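Local coordinates for protein oligopeptide ABC transporter OppAIV (Borrelia burgdorferi B31, PDB 4GL8) that probably binds oligopeptides in the periplasm and hands them to an ABC transporter for uptake, at residues W101-S106 with M187-K192; G111-Y116 with L152-L157. One frame throughout, in Å; residues are numbered along the deposited sequence.

Contact 1. Residues W101-S106 with M187-K192; sequences WSDGVS and MHVIEK
His188 NE2 donates to Asp103 OD2 over 2.6 Å, and at 177° the N-H points almost exactly at the oxygen. This is a His-carboxylate hydrogen bond. It joins the type I beta turn from Trp101 to Gly104, in the loop between strand 90-95 and helix 109-119, to the first turn of helix 187-193. OD2 accepts the N-H through its syn lone pair and lies in the imidazole plane, and the carboxylate and ring planes are nearly coplanar. Both groups are put there by their first torsions: Asp103 CG (chi1 61°) and His188 CG each sit between the backbone N and the carbonyl carbon. The other carboxylate oxygen, Asp103 OD1, turns back to its own loop and takes a weak bond from Val105 N at 3.3 Å, which restrains the rotation of the carboxylate. A carboxylate so close would probably favour a protonated imidazole, though the geometry requires only the proton on NE2.

The imidazole is clamped between two valines. Val105 CG1 stands over one face, 3.8 Å from the centroid of the His188 ring, as a CH-pi contact; Val189 CG2, from the helix itself, lies over the opposite face toward the rim. Val105 CG2 adds a contact of 3.5 Å to His188 NE2. Trp101, a buried residue whose side chain also touches Ile107 and Ser206, meets the imidazole at its edge, CD1 lying near the ring plane. The five-membered ring of Trp101 is inclined at 49° to the imidazole, and Trp101 CD1 comes within 3.8 Å of His188 CE1.

Contact 2. Residues G111-Y116 with L152-L157; sequences GIRKSY and LGIKAL
Arg113 meets strand 154-156 along the aliphatic part of its side chain. From CB, which points at the strand, the chain runs extended: CG is anti to the backbone N (chi1 -177°) and chi2 is -178°, carrying the methylenes out across the strand backbone. Arg113 CG lies 4.1 Å from Ile154 CG2, an apolar touch between obliquely crossing side chains. Arg113 CD is 3.8 Å from Ile154 O and 4.1 Å from Ala156 N, so it rides over the peptide groups flanking Lys155. Arg113 NE is also 3.8 Å from Ile154 O; the carbonyl oxygen lies at the edge of the guanidinium, near its plane, but that separation is too long for a hydrogen bond. Beyond NE the terminal nitrogens are held by salt bridges, NH2 to Glu149 and NH1 to Glu110, a carboxylate about one turn earlier on the same helix.

The fold here is a helix packed on an antiparallel sheet. Strand 154-158 is an outermost strand of the five-stranded sheet and pairs with strand 161-165, while helix 109-119 runs nearly antiparallel to it: the axes of 111-116 and 154-156 approach to 8.0 Å, their directions 155° apart. Gly153, centre of an inverse gamma turn, leads into the strand just ahead of Ile154.

Ile154 supplies the apolar filling between the elements. Ile154 CD1 lies 3.4 Å from Tyr116 CB and 3.6 Å from Tyr116 CG, approaching the ring obliquely, with the two side chains crossing at about a right angle. Ile154 CG2 touches both Tyr116 CD2 and Arg113 CG. The Tyr116 side chain also touches Ile64 and Leu177, and its OH makes a weak hydrogen bond to Phe182 O.

Both contacts are partly buried and lie toward the periphery, about 27 and 25 Å between contact centre and chain centre for contacts 1 and 2 respectively. Along the sequence contact 2 is nested inside the loop closed by contact 1. Their chemistry differs: 101-106 with 187-192 is a loop-to-helix junction held by a directed polar bond at an exposed aspartate, whereas 111-116 with 152-157 is helix-on-sheet packing centred on the buried Ile154 and Tyr116, without a hydrogen bond across it, the charge of Arg113 met by glutamates outside the two segments. Helix 109-119 connects them physically, since Met187 CG packs 3.6 Å from Ser115 N.

Contact 1. Residues W101-S106 with M187-K192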
ATOM      1  N   TRP A 101       0.530 -25.914  -6.779  1.00 24.66           N
ATOM      2  CA  TRP A 101      -0.420 -25.295  -5.872  1.00 24.25           C
ATOM      3  C   TRP A 101      -0.701 -26.301  -4.724  1.00 24.74           C
ATOM      4  O   TRP A 101      -0.239 -27.439  -4.740  1.00 24.52           O
ATOM      5  CB  TRP A 101      -1.724 -24.937  -6.606  1.00 24.38           C
ATOM      6  CG  TRP A 101      -1.591 -23.958  -7.740  1.00 23.98           C
ATOM      7  CD1 TRP A 101      -1.620 -24.249  -9.067  1.00 24.93           C
ATOM      8  CD2 TRP A 101      -1.420 -22.543  -7.650  1.00 23.42           C
ATOM      9  NE1 TRP A 101      -1.478 -23.114  -9.810  1.00 24.10           N
ATOM     10  CE2 TRP A 101      -1.348 -22.047  -8.964  1.00 23.44           C
ATOM     11  CE3 TRP A 101      -1.316 -21.650  -6.594  1.00 22.89           C
ATOM     12  CZ2 TRP A 101      -1.167 -20.698  -9.252  1.00 22.34           C
ATOM     13  CZ3 TRP A 101      -1.145 -20.293  -6.886  1.00 22.69           C
ATOM     14  CH2 TRP A 101      -1.075 -19.837  -8.206  1.00 21.87           C
ATOM     15  N   SER A 102      -1.485 -25.866  -3.750  1.00 24.77           N
ATOM     16  CA  SER A 102      -1.692 -26.607  -2.521  1.00 26.12           C
ATOM     17  C   SER A 102      -2.618 -27.819  -2.687  1.00 26.90           C
ATOM     18  O   SER A 102      -2.699 -28.643  -1.803  1.00 27.38           O
ATOM     19  CB  SER A 102      -2.209 -25.682  -1.422  1.00 25.75           C
ATOM     20  OG  SER A 102      -3.410 -25.063  -1.820  1.00 26.75           O
ATOM     21  N   ASP A 103      -3.307 -27.902  -3.821  1.00 27.46           N
ATOM     22  CA  ASP A 103      -4.021 -29.103  -4.229  1.00 27.94           C
ATOM     23  C   ASP A 103      -3.179 -30.000  -5.168  1.00 28.81           C
ATOM     24  O   ASP A 103      -3.724 -30.890  -5.797  1.00 30.18           O
ATOM     25  CB  ASP A 103      -5.320 -28.709  -4.929  1.00 27.85           C
ATOM     26  CG  ASP A 103      -5.085 -27.885  -6.201  1.00 27.07           C
ATOM     27  OD1 ASP A 103      -3.950 -27.464  -6.454  1.00 26.82           O
ATOM     28  OD2 ASP A 103      -6.036 -27.637  -6.950  1.00 26.74           O
ATOM     29  N   GLY A 104      -1.868 -29.755  -5.287  1.00 28.56           N
ATOM     30  CA  GLY A 104      -0.991 -30.578  -6.133  1.00 28.31           C
ATOM     31  C   GLY A 104      -1.003 -30.311  -7.628  1.00 27.93           C
ATOM     32  O   GLY A 104      -0.244 -30.906  -8.352  1.00 27.99           O
ATOM     33  N   VAL A 105      -1.852 -29.410  -8.103  1.00 27.77           N
ATOM     34  CA  VAL A 105      -1.848 -29.004  -9.508  1.00 27.50           C
ATOM     35  C   VAL A 105      -0.578 -28.178  -9.808  1.00 27.00           C
ATOM     36  O   VAL A 105      -0.240 -27.245  -9.069  1.00 25.84           O
ATOM     37  CB  VAL A 105      -3.146 -28.230  -9.833  1.00 27.44           C
ATOM     38  CG1 VAL A 105      -3.108 -27.588 -11.220  1.00 26.97           C
ATOM     39  CG2 VAL A 105      -4.341 -29.183  -9.707  1.00 28.56           C
ATOM     40  N   SER A 106       0.143 -28.552 -10.864  1.00 26.95           N
ATOM     41  CA  SER A 106       1.387 -27.862 -11.252  1.00 27.04           C
ATOM     42  C   SER A 106       1.224 -26.363 -11.578  1.00 25.63           C
ATOM     43  O   SER A 106       0.264 -25.964 -12.209  1.00 25.44           O
ATOM     44  CB  SER A 106       2.020 -28.554 -12.471  1.00 27.98           C
ATOM     45  OG  SER A 106       2.677 -29.744 -12.050  1.00 30.61           O
ATOM     46  N   MET A 187      -5.799 -20.350 -11.680  1.00 22.82           N
ATOM     47  CA  MET A 187      -6.872 -20.175 -12.631  1.00 23.60           C
ATOM     48  C   MET A 187      -7.810 -21.361 -12.728  1.00 24.45           C
ATOM     49  O   MET A 187      -8.979 -21.159 -12.959  1.00 24.05           O
ATOM     50  CB  MET A 187      -6.348 -19.755 -13.999  1.00 23.69           C
ATOM     51  CG  MET A 187      -5.932 -18.274 -14.012  1.00 23.73           C
ATOM     52  SD  MET A 187      -7.176 -17.128 -13.369  1.00 24.31           S
ATOM     53  CE  MET A 187      -8.395 -17.200 -14.664  1.00 25.02           C
ATOM     54  N   HIS A 188      -7.317 -22.576 -12.508  1.00 25.64           N
ATOM     55  CA  HIS A 188      -8.189 -23.767 -12.500  1.00 27.00           C
ATOM     56  C   HIS A 188      -9.285 -23.675 -11.418  1.00 26.84           C
ATOM     57  O   HIS A 188     -10.438 -24.107 -11.622  1.00 26.60           O
ATOM     58  CB  HIS A 188      -7.355 -25.080 -12.441  1.00 27.98           C
ATOM     59  CG  HIS A 188      -6.726 -25.376 -11.106  1.00 28.65           C
ATOM     60  ND1 HIS A 188      -5.591 -24.739 -10.649  1.00 27.52           N
ATOM     61  CD2 HIS A 188      -7.042 -26.298 -10.161  1.00 29.24           C
ATOM     62  CE1 HIS A 188      -5.253 -25.232  -9.475  1.00 27.56           C
ATOM     63  NE2 HIS A 188      -6.102 -26.197  -9.170  1.00 29.08           N
ATOM     64  N   VAL A 189      -8.940 -23.032 -10.306  1.00 26.57           N
ATOM     65  CA  VAL A 189      -9.836 -22.916  -9.153  1.00 26.72           C
ATOM     66  C   VAL A 189     -10.771 -21.708  -9.302  1.00 26.40           C
ATOM     67  O   VAL A 189     -11.945 -21.783  -8.978  1.00 26.79           O
ATOM     68  CB  VAL A 189      -9.010 -22.864  -7.854  1.00 26.97           C
ATOM     69  CG1 VAL A 189      -9.796 -22.277  -6.701  1.00 27.56           C
ATOM     70  CG2 VAL A 189      -8.462 -24.244  -7.508  1.00 27.44           C
ATOM     71  N   ILE A 190     -10.256 -20.608  -9.825  1.00 25.85           N
ATOM     72  CA  ILE A 190     -11.083 -19.440 -10.164  1.00 25.72           C
ATOM     73  C   ILE A 190     -12.111 -19.786 -11.239  1.00 27.85           C
ATOM     74  O   ILE A 190     -13.289 -19.472 -11.117  1.00 27.02           O
ATOM     75  CB  ILE A 190     -10.192 -18.280 -10.642  1.00 24.49           C
ATOM     76  CG1 ILE A 190      -9.344 -17.790  -9.458  1.00 23.44           C
ATOM     77  CG2 ILE A 190     -11.035 -17.159 -11.272  1.00 24.56           C
ATOM     78  CD1 ILE A 190      -8.192 -16.886  -9.808  1.00 22.67           C
ATOM     79  N   GLU A 191     -11.659 -20.448 -12.290  1.00 29.81           N
ATOM     80  CA  GLU A 191     -12.560 -20.919 -13.348  1.00 33.37           C
ATOM     81  C   GLU A 191     -13.756 -21.700 -12.791  1.00 33.51           C
ATOM     82  O   GLU A 191     -14.864 -21.552 -13.241  1.00 34.04           O
ATOM     83  CB  GLU A 191     -11.818 -21.868 -14.257  1.00 36.60           C
ATOM     84  CG  GLU A 191     -11.871 -21.458 -15.684  1.00 41.39           C
ATOM     85  CD  GLU A 191     -10.694 -20.590 -16.033  1.00 43.69           C
ATOM     86  OE1 GLU A 191      -9.580 -21.158 -16.207  1.00 46.37           O
ATOM     87  OE2 GLU A 191     -10.903 -19.359 -16.145  1.00 47.68           O
ATOM     88  N   LYS A 192     -13.474 -22.540 -11.802  1.00 33.66           N
ATOM     89  CA  LYS A 192     -14.433 -23.429 -11.199  1.00 34.30           C
ATOM     90  C   LYS A 192     -15.371 -22.711 -10.225  1.00 32.87           C
ATOM     91  O   LYS A 192     -16.592 -22.791 -10.372  1.00 32.71           O
ATOM     92  CB  LYS A 192     -13.649 -24.539 -10.513  1.00 35.58           C
ATOM     93  CG  LYS A 192     -14.463 -25.635  -9.873  1.00 38.29           C
ATOM     94  CD  LYS A 192     -13.720 -26.973  -9.962  1.00 40.73           C
ATOM     95  CE  LYS A 192     -13.907 -27.828  -8.708  1.00 42.99           C
ATOM     96  NZ  LYS A 192     -14.364 -29.215  -9.048  1.00 46.76           N
TER

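Contact 2. Residues G111-Y116 with L152-L157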
ATOM      1  N   GLY A 111      -0.013 -21.349 -16.872  1.00 23.03           N
ATOM      2  CA  GLY A 111      -0.905 -20.972 -15.766  1.00 23.42           C
ATOM      3  C   GLY A 111      -0.700 -19.543 -15.251  1.00 22.75           C
ATOM      4  O   GLY A 111      -1.644 -18.815 -14.901  1.00 22.38           O
ATOM      5  N   ILE A 112       0.537 -19.103 -15.238  1.00 22.03           N
ATOM      6  CA  ILE A 112       0.807 -17.765 -14.780  1.00 20.80           C
ATOM      7  C   ILE A 112       0.331 -16.756 -15.824  1.00 20.51           C
ATOM      8  O   ILE A 112      -0.266 -15.712 -15.519  1.00 19.59           O
ATOM      9  CB  ILE A 112       2.291 -17.606 -14.469  1.00 20.56           C
ATOM     10  CG1 ILE A 112       2.660 -18.491 -13.293  1.00 20.57           C
ATOM     11  CG2 ILE A 112       2.625 -16.151 -14.158  1.00 20.19           C
ATOM     12  CD1 ILE A 112       4.154 -18.553 -13.061  1.00 20.93           C
ATOM     13  N   ARG A 113       0.562 -17.089 -17.070  1.00 21.35           N
ATOM     14  CA  ARG A 113       0.090 -16.267 -18.144  1.00 22.02           C
ATOM     15  C   ARG A 113      -1.442 -16.089 -18.128  1.00 21.54           C
ATOM     16  O   ARG A 113      -1.947 -14.994 -18.315  1.00 21.85           O
ATOM     17  CB  ARG A 113       0.547 -16.891 -19.439  1.00 23.84           C
ATOM     18  CG  ARG A 113       0.162 -16.069 -20.635  1.00 25.49           C
ATOM     19  CD  ARG A 113       0.569 -16.716 -21.924  1.00 28.12           C
ATOM     20  NE  ARG A 113      -0.350 -16.151 -22.871  1.00 31.72           N
ATOM     21  CZ  ARG A 113      -1.482 -16.705 -23.273  1.00 30.80           C
ATOM     22  NH1 ARG A 113      -1.850 -17.932 -22.930  1.00 30.97           N
ATOM     23  NH2 ARG A 113      -2.218 -16.003 -24.079  1.00 31.90           N
ATOM     24  N   LYS A 114      -2.163 -17.174 -17.922  1.00 21.46           N
ATOM     25  CA  LYS A 114      -3.631 -17.166 -17.788  1.00 21.45           C
ATOM     26  C   LYS A 114      -4.094 -16.303 -16.588  1.00 20.41           C
ATOM     27  O   LYS A 114      -5.126 -15.607 -16.641  1.00 19.95           O
ATOM     28  CB  LYS A 114      -4.128 -18.624 -17.648  1.00 22.32           C
ATOM     29  N   SER A 115      -3.298 -16.314 -15.520  1.00 19.01           N
ATOM     30  CA  SER A 115      -3.516 -15.432 -14.396  1.00 18.58           C
ATOM     31  C   SER A 115      -3.434 -13.948 -14.790  1.00 18.32           C
ATOM     32  O   SER A 115      -4.338 -13.131 -14.464  1.00 18.21           O
ATOM     33  CB  SER A 115      -2.507 -15.741 -13.297  1.00 18.66           C
ATOM     34  OG  SER A 115      -2.657 -14.816 -12.250  1.00 18.99           O
ATOM     35  N   TYR A 116      -2.383 -13.584 -15.520  1.00 18.17           N
ATOM     36  CA  TYR A 116      -2.275 -12.208 -16.022  1.00 18.21           C
ATOM     37  C   TYR A 116      -3.399 -11.840 -16.936  1.00 18.61           C
ATOM     38  O   TYR A 116      -3.887 -10.705 -16.863  1.00 17.84           O
ATOM     39  CB  TYR A 116      -0.934 -11.911 -16.677  1.00 18.09           C
ATOM     40  CG  TYR A 116       0.149 -11.741 -15.645  1.00 18.11           C
ATOM     41  CD1 TYR A 116       0.170 -10.631 -14.803  1.00 18.45           C
ATOM     42  CD2 TYR A 116       1.146 -12.680 -15.497  1.00 17.81           C
ATOM     43  CE1 TYR A 116       1.174 -10.475 -13.841  1.00 18.29           C
ATOM     44  CE2 TYR A 116       2.142 -12.524 -14.546  1.00 17.97           C
ATOM     45  CZ  TYR A 116       2.155 -11.427 -13.730  1.00 18.00           C
ATOM     46  OH  TYR A 116       3.163 -11.287 -12.794  1.00 18.89           O
ATOM     47  N   LEU A 152       0.365  -9.777 -26.562  1.00 27.98           N
ATOM     48  CA  LEU A 152       0.592  -9.275 -25.212  1.00 27.12           C
ATOM     49  C   LEU A 152       1.987  -9.677 -24.784  1.00 25.54           C
ATOM     50  O   LEU A 152       2.415 -10.798 -25.047  1.00 25.78           O
ATOM     51  CB  LEU A 152      -0.447  -9.871 -24.240  1.00 27.66           C
ATOM     52  CG  LEU A 152      -0.292  -9.568 -22.753  1.00 27.80           C
ATOM     53  CD1 LEU A 152      -0.554  -8.102 -22.415  1.00 27.26           C
ATOM     54  CD2 LEU A 152      -1.244 -10.444 -21.965  1.00 28.83           C
ATOM     55  N   GLY A 153       2.686  -8.782 -24.100  1.00 23.60           N
ATOM     56  CA  GLY A 153       4.046  -9.045 -23.668  1.00 22.09           C
ATOM     57  C   GLY A 153       4.235  -9.983 -22.495  1.00 21.42           C
ATOM     58  O   GLY A 153       5.033  -9.715 -21.601  1.00 20.92           O
ATOM     59  N   ILE A 154       3.518 -11.098 -22.500  1.00 21.89           N
ATOM     60  CA  ILE A 154       3.635 -12.128 -21.456  1.00 22.47           C
ATOM     61  C   ILE A 154       3.543 -13.429 -22.226  1.00 23.38           C
ATOM     62  O   ILE A 154       2.547 -13.657 -22.922  1.00 24.57           O
ATOM     63  CB  ILE A 154       2.491 -12.039 -20.414  1.00 22.49           C
ATOM     64  CG1 ILE A 154       2.456 -10.659 -19.756  1.00 21.75           C
ATOM     65  CG2 ILE A 154       2.642 -13.079 -19.306  1.00 22.59           C
ATOM     66  CD1 ILE A 154       1.317 -10.470 -18.762  1.00 21.40           C
ATOM     67  N   LYS A 155       4.588 -14.248 -22.183  1.00 23.13           N
ATOM     68  CA  LYS A 155       4.581 -15.472 -22.962  1.00 23.50           C
ATOM     69  C   LYS A 155       5.117 -16.640 -22.167  1.00 23.03           C
ATOM     70  O   LYS A 155       6.028 -16.485 -21.372  1.00 24.37           O
ATOM     71  CB  LYS A 155       5.419 -15.301 -24.225  1.00 24.36           C
ATOM     72  CG  LYS A 155       4.836 -14.353 -25.252  1.00 24.71           C
ATOM     73  CD  LYS A 155       5.852 -14.180 -26.363  1.00 25.65           C
ATOM     74  CE  LYS A 155       5.311 -13.367 -27.518  1.00 25.67           C
ATOM     75  NZ  LYS A 155       6.303 -13.362 -28.617  1.00 25.84           N
ATOM     76  N   ALA A 156       4.533 -17.804 -22.402  1.00 23.01           N
ATOM     77  CA  ALA A 156       4.976 -19.058 -21.831  1.00 22.45           C
ATOM     78  C   ALA A 156       5.882 -19.706 -22.863  1.00 23.09           C
ATOM     79  O   ALA A 156       5.403 -20.274 -23.817  1.00 23.40           O
ATOM     80  CB  ALA A 156       3.774 -19.945 -21.547  1.00 22.63           C
ATOM     81  N   LEU A 157       7.194 -19.559 -22.698  1.00 23.10           N
ATOM     82  CA  LEU A 157       8.153 -20.073 -23.666  1.00 24.02           C
ATOM     83  C   LEU A 157       8.245 -21.609 -23.605  1.00 24.54           C
ATOM     84  O   LEU A 157       8.492 -22.261 -24.591  1.00 25.18           O
ATOM     85  CB  LEU A 157       9.521 -19.425 -23.444  1.00 23.89           C
ATOM     86  CG  LEU A 157       9.619 -17.885 -23.584  1.00 23.79           C
ATOM     87  CD1 LEU A 157      11.081 -17.420 -23.522  1.00 23.93           C
ATOM     88  CD2 LEU A 157       8.937 -17.330 -24.833  1.00 23.74           C
TER